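Local coordinates for protein siderophore biosynthesis lipase/esterase, putative (Aspergillus fumigatus, PDB 6GUP) that hydrolyses the ester bonds of the fungal siderophore fusarinine C, but not of its triacetylated form, acting as a homodimeric alpha/beta-hydrolase in iron acquisition, at residues Asp47-Thr52 / Thr71-Ser76. Residues are numbered along the deposited sequence; the frame is centred on the assembly and turned at random.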
ATOM      1  N   ASP A  47      -3.686  -2.304   5.668  1.00 56.52           N
ATOM      2  CA  ASP A  47      -3.829  -0.865   5.934  1.00 59.05           C
ATOM      3  C   ASP A  47      -2.770  -0.039   5.205  1.00 57.22           C
ATOM      4  O   ASP A  47      -3.104   0.898   4.478  1.00 55.68           O
ATOM      5  CB  ASP A  47      -3.765  -0.568   7.442  1.00 61.62           C
ATOM      6  CG  ASP A  47      -5.019  -1.009   8.192  1.00 65.39           C
ATOM      7  OD1 ASP A  47      -5.857  -1.741   7.621  1.00 64.58           O
ATOM      8  OD2 ASP A  47      -5.163  -0.617   9.370  1.00 67.18           O
ATOM      9  N   GLY A  48      -1.500  -0.388   5.407  1.00 54.50           N
ATOM     10  CA  GLY A  48      -0.380   0.402   4.887  1.00 53.87           C
ATOM     11  C   GLY A  48      -0.229   1.677   5.699  1.00 52.01           C
ATOM     12  O   GLY A  48      -0.144   1.619   6.927  1.00 52.53           O
ATOM     13  N   LEU A  49      -0.210   2.825   5.018  1.00 49.17           N
ATOM     14  CA  LEU A  49      -0.216   4.138   5.682  1.00 47.36           C
ATOM     15  C   LEU A  49      -1.632   4.703   5.893  1.00 46.75           C
ATOM     16  O   LEU A  49      -1.778   5.810   6.417  1.00 46.68           O
ATOM     17  CB  LEU A  49       0.611   5.148   4.874  1.00 44.76           C
ATOM     18  CG  LEU A  49       2.014   4.739   4.418  1.00 43.69           C
ATOM     19  CD1 LEU A  49       2.672   5.896   3.680  1.00 44.36           C
ATOM     20  CD2 LEU A  49       2.883   4.291   5.583  1.00 42.02           C
ATOM     21  N   ALA A  50      -2.665   3.945   5.513  1.00 46.23           N
ATOM     22  CA  ALA A  50      -4.043   4.450   5.464  1.00 49.77           C
ATOM     23  C   ALA A  50      -4.858   4.308   6.760  1.00 51.87           C
ATOM     24  O   ALA A  50      -6.052   4.621   6.763  1.00 52.04           O
ATOM     25  CB  ALA A  50      -4.787   3.786   4.316  1.00 51.49           C
ATOM     26  N   THR A  51      -4.237   3.842   7.848  1.00 50.99           N
ATOM     27  CA  THR A  51      -4.909   3.784   9.151  1.00 49.17           C
ATOM     28  C   THR A  51      -5.296   5.194   9.594  1.00 37.74           C
ATOM     29  O   THR A  51      -4.493   6.118   9.479  1.00 22.64           O
ATOM     30  CB  THR A  51      -4.009   3.161  10.241  1.00 53.07           C
ATOM     31  OG1 THR A  51      -3.521   1.889   9.798  1.00 52.11           O
ATOM     32  CG2 THR A  51      -4.778   2.976  11.553  1.00 55.87           C
ATOM     33  N   THR A  52      -6.529   5.347  10.077  1.00 41.76           N
ATOM     34  CA  THR A  52      -6.997   6.605  10.664  1.00 50.57           C
ATOM     35  C   THR A  52      -7.131   6.430  12.178  1.00 53.57           C
ATOM     36  O   THR A  52      -6.142   6.572  12.892  1.00 50.72           O
ATOM     37  CB  THR A  52      -8.310   7.092  10.015  1.00 51.78           C
ATOM     38  OG1 THR A  52      -9.228   5.997   9.889  1.00 52.89           O
ATOM     39  CG2 THR A  52      -8.038   7.681   8.645  1.00 49.96           C
ATOM     40  N   THR A  71       4.580   5.130  10.809  1.00 34.99           N
ATOM     41  CA  THR A  71       3.721   4.072  10.271  1.00 34.38           C
ATOM     42  C   THR A  71       4.433   3.513   9.045  1.00 35.06           C
ATOM     43  O   THR A  71       5.347   4.156   8.529  1.00 35.23           O
ATOM     44  CB  THR A  71       2.335   4.608   9.873  1.00 36.83           C
ATOM     45  OG1 THR A  71       2.479   5.678   8.929  1.00 36.77           O
ATOM     46  CG2 THR A  71       1.585   5.113  11.095  1.00 37.56           C
ATOM     47  N   LEU A  72       4.036   2.327   8.582  1.00 34.92           N
ATOM     48  CA  LEU A  72       4.741   1.682   7.465  1.00 35.87           C
ATOM     49  C   LEU A  72       3.875   0.808   6.570  1.00 36.25           C
ATOM     50  O   LEU A  72       2.773   0.400   6.945  1.00 35.74           O
ATOM     51  CB  LEU A  72       5.936   0.861   7.977  1.00 36.74           C
ATOM     52  CG  LEU A  72       5.716  -0.584   8.451  1.00 35.96           C
ATOM     53  CD1 LEU A  72       7.045  -1.218   8.829  1.00 36.80           C
ATOM     54  CD2 LEU A  72       4.735  -0.650   9.611  1.00 34.42           C
ATOM     55  N   THR A  73       4.415   0.532   5.383  1.00 37.57           N
ATOM     56  CA  THR A  73       3.864  -0.449   4.460  1.00 38.12           C
ATOM     57  C   THR A  73       4.659  -1.742   4.563  1.00 37.59           C
ATOM     58  O   THR A  73       5.872  -1.724   4.795  1.00 37.12           O
ATOM     59  CB  THR A  73       3.921   0.036   2.998  1.00 38.75           C
ATOM     60  OG1 THR A  73       5.278   0.308   2.620  1.00 38.65           O
ATOM     61  CG2 THR A  73       3.078   1.287   2.814  1.00 38.46           C
ATOM     62  N   LEU A  74       3.953  -2.856   4.398  1.00 37.91           N
ATOM     63  CA  LEU A  74       4.542  -4.183   4.301  1.00 38.15           C
ATOM     64  C   LEU A  74       4.133  -4.739   2.938  1.00 40.07           C
ATOM     65  O   LEU A  74       3.396  -4.084   2.198  1.00 41.21           O
ATOM     66  CB  LEU A  74       4.008  -5.073   5.430  1.00 36.81           C
ATOM     67  CG  LEU A  74       4.115  -4.524   6.860  1.00 35.75           C
ATOM     68  CD1 LEU A  74       3.255  -5.332   7.821  1.00 35.28           C
ATOM     69  CD2 LEU A  74       5.562  -4.496   7.331  1.00 35.60           C
ATOM     70  N   THR A  75       4.607  -5.935   2.601  1.00 41.32           N
ATOM     71  CA  THR A  75       4.116  -6.646   1.414  1.00 41.94           C
ATOM     72  C   THR A  75       2.660  -7.069   1.641  1.00 44.59           C
ATOM     73  O   THR A  75       1.853  -7.056   0.710  1.00 45.18           O
ATOM     74  CB  THR A  75       4.983  -7.881   1.087  1.00 44.84           C
ATOM     75  OG1 THR A  75       6.340  -7.471   0.880  1.00 43.98           O
ATOM     76  CG2 THR A  75       4.482  -8.604  -0.170  1.00 45.66           C
ATOM     77  N   SER A  76       2.337  -7.428   2.884  1.00 47.20           N
ATOM     78  CA  SER A  76       0.972  -7.785   3.277  1.00 48.57           C
ATOM     79  C   SER A  76      -0.030  -6.622   3.246  1.00 47.41           C
ATOM     80  O   SER A  76      -1.241  -6.860   3.241  1.00 48.16           O
ATOM     81  CB  SER A  76       0.981  -8.415   4.667  1.00 51.02           C
ATOM     82  OG  SER A  76       1.795  -9.571   4.673  1.00 53.20           O
TER
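Gly48 and Leu49 meet Thr71, Leu72 and Thr73 where a tight turn leans on the end of strand 67-72 and the residue just past it. The turn is a type II' beta turn from Asp47 to Ala50, closed by Ala50 N to Asp47 O at 3.2 Å. Gly48 fills its second position, where phi is positive (74°) and a residue without a side chain is at ease; its CA lies 4.3 Å from Thr73 CA, the shortest CA-CA distance between the segments. Here Gly48 O and Leu72 O, both acceptors, stand 3.2 Å apart without bonding.

Leu49 carries the side-chain packing. Its chi1 of -49° sets CG opposite the carbonyl carbon, and the branched end crosses the side chains of Thr71 and Thr73 obliquely. CD2 touches Thr71 OG1 at 3.6 Å and Leu72 CA at 3.7 Å, while CG rests on the methyl CG2 of Thr73 at 4.0 Å. Thr73 serves two surroundings: that methyl meets the leucine, and its OG1 bonds to Val24 N on the neighbouring strand 24-28. The CB of Leu72 points away from the turn, and its side chain packs on Cys96 of helix 86-108. Phe26 also packs on Leu49, and Leu16 of the second subunit touches it, placing the turn near the dimer interface.

The contact thus joins the loop after strand 37-42 to the end of strand 67-72 in the alpha/beta-hydrolase sheet. Thr71 OG1, buried without a polar partner in the model, probably costs some stability. The 220 Å² buried in all, with no bonds between the segments, is consistent with dispersion and the hydrophobic effect holding them, Leu49 having the largest share.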